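Local coordinates for protein 361aa long hypothetical D-aminopeptidase (Pyrococcus horikoshii, PDB 2DRH) that is of uncertain function but probably acts as an aminopeptidase of the S58 (DmpA-like) peptidase family, at residues A[247-252]-A[301-306]. Residues are numbered along the deposited sequence; the frame is centred on the assembly and turned at random.
Sequences DAPLTG and KALPDS
Pro249 is the bump of this contact, and its ring fits into the groove between the side chains of Lys301 and Leu303, on an extended strand end. Its CB presses against the carbonyl of Lys301, with Lys301 O 3.2 Å from Pro249 CB, and also meets CB of that lysine; the adjacent Pro249 CG lies 3.9 Å from Leu303 CG. Because CG of Leu303 is anti to its own carbonyl carbon (chi1 -65°), the isobutyl group flanks the proline, and its CD1 methyl reaches Ala248 CB at 4.0 Å. The two segments belong to a loop leading from strand 240-246 into helix 252-268 and to the end of strand 298-302 with the loop that follows it; Ala302 continues an antiparallel ladder into a second subunit. A single backbone hydrogen bond, Leu303 N to Pro249 O (3.0 Å), joins them, its donor above the carbonyl plane; the same oxygen receives a CA-H...O contact from Ala302. Replacing Leu303 with an alanine would probably open a gap beside the Pro249 ring and deprive Ala248 CB of the CD1 methyl it packs on. Past the proline, Thr251, the N-cap of helix 252-268, sets its CG2 methyl against Ala302 CB at 3.7 Å.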
loop_
_atom_site.group_PDB
_atom_site.type_symbol
_atom_site.label_atom_id
_atom_site.label_comp_id
_atom_site.label_asym_id
_atom_site.label_seq_id
_atom_site.Cartn_x
_atom_site.Cartn_y
_atom_site.Cartn_z
ATOM N N ASP A 247 4.038 -6.338 24.688
ATOM C CA ASP A 247 3.257 -7.426 25.254
ATOM C C ASP A 247 1.774 -7.049 25.231
ATOM O O ASP A 247 0.931 -7.730 25.810
ATOM C CB ASP A 247 3.732 -7.734 26.681
ATOM C CG ASP A 247 3.560 -6.557 27.637
ATOM O OD1 ASP A 247 3.477 -5.401 27.177
ATOM O OD2 ASP A 247 3.529 -6.797 28.865
ATOM N N ALA A 248 1.463 -5.952 24.548
ATOM C CA ALA A 248 0.086 -5.499 24.434
ATOM C C ALA A 248 -0.605 -6.277 23.315
ATOM O O ALA A 248 -0.029 -6.480 22.247
ATOM C CB ALA A 248 0.049 -3.999 24.132
ATOM N N PRO A 249 -1.841 -6.745 23.554
ATOM C CA PRO A 249 -2.570 -7.499 22.528
ATOM C C PRO A 249 -2.981 -6.579 21.378
ATOM O O PRO A 249 -3.697 -5.600 21.582
ATOM C CB PRO A 249 -3.768 -8.053 23.296
ATOM C CG PRO A 249 -4.029 -6.986 24.311
ATOM C CD PRO A 249 -2.627 -6.662 24.798
ATOM N N LEU A 250 -2.517 -6.901 20.175
ATOM C CA LEU A 250 -2.808 -6.093 18.983
ATOM C C LEU A 250 -2.863 -6.950 17.723
ATOM O O LEU A 250 -2.059 -7.862 17.550
ATOM C CB LEU A 250 -1.728 -5.034 18.799
ATOM C CG LEU A 250 -1.443 -4.035 19.920
ATOM C CD1 LEU A 250 -0.067 -3.403 19.687
ATOM C CD2 LEU A 250 -2.526 -2.977 19.976
ATOM N N THR A 251 -3.810 -6.647 16.843
ATOM C CA THR A 251 -3.956 -7.384 15.595
ATOM C C THR A 251 -2.862 -6.935 14.619
ATOM O O THR A 251 -2.118 -5.993 14.903
ATOM C CB THR A 251 -5.320 -7.112 14.959
ATOM O OG1 THR A 251 -5.364 -5.760 14.474
ATOM C CG2 THR A 251 -6.442 -7.313 16.003
ATOM N N GLY A 252 -2.758 -7.620 13.486
ATOM C CA GLY A 252 -1.761 -7.269 12.490
ATOM C C GLY A 252 -1.892 -5.819 12.057
ATOM O O GLY A 252 -0.911 -5.078 12.038
ATOM N N LYS A 301 -6.848 -11.637 21.144
ATOM C CA LYS A 301 -7.003 -10.620 22.177
ATOM C C LYS A 301 -6.494 -9.343 21.526
ATOM O O LYS A 301 -5.460 -9.364 20.861
ATOM C CB LYS A 301 -6.143 -10.935 23.404
ATOM C CG LYS A 301 -6.568 -12.177 24.184
ATOM C CD LYS A 301 -5.605 -12.454 25.339
ATOM C CE LYS A 301 -4.176 -12.622 24.828
ATOM N NZ LYS A 301 -3.194 -12.943 25.902
ATOM N N ALA A 302 -7.209 -8.240 21.717
ATOM C CA ALA A 302 -6.799 -6.978 21.119
ATOM C C ALA A 302 -7.414 -5.755 21.785
ATOM O O ALA A 302 -8.601 -5.731 22.114
ATOM C CB ALA A 302 -7.145 -6.980 19.632
ATOM N N LEU A 303 -6.588 -4.736 21.972
ATOM C CA LEU A 303 -7.030 -3.485 22.566
ATOM C C LEU A 303 -7.783 -2.675 21.523
ATOM O O LEU A 303 -7.409 -2.662 20.350
ATOM C CB LEU A 303 -5.827 -2.669 23.041
ATOM C CG LEU A 303 -4.975 -3.249 24.173
ATOM C CD1 LEU A 303 -3.660 -2.504 24.251
ATOM C CD2 LEU A 303 -5.735 -3.152 25.489
ATOM N N PRO A 304 -8.863 -1.995 21.933
ATOM C CA PRO A 304 -9.619 -1.187 20.975
ATOM C C PRO A 304 -8.738 -0.014 20.566
ATOM O O PRO A 304 -8.087 0.597 21.412
ATOM C CB PRO A 304 -10.837 -0.748 21.782
ATOM C CG PRO A 304 -10.289 -0.667 23.179
ATOM C CD PRO A 304 -9.474 -1.929 23.273
ATOM N N ASP A 305 -8.711 0.299 19.276
ATOM C CA ASP A 305 -7.882 1.392 18.780
ATOM C C ASP A 305 -8.008 2.701 19.542
ATOM O O ASP A 305 -7.057 3.468 19.629
ATOM C CB ASP A 305 -8.170 1.626 17.294
ATOM C CG ASP A 305 -7.616 0.523 16.428
ATOM O OD1 ASP A 305 -6.379 0.410 16.339
ATOM O OD2 ASP A 305 -8.410 -0.246 15.847
ATOM N N SER A 306 -9.178 2.951 20.113
ATOM C CA SER A 306 -9.409 4.190 20.851
ATOM C C SER A 306 -8.564 4.329 22.119
ATOM O O SER A 306 -8.457 5.425 22.675
ATOM C CB SER A 306 -10.887 4.307 21.230
ATOM O OG SER A 306 -11.228 3.341 22.210
#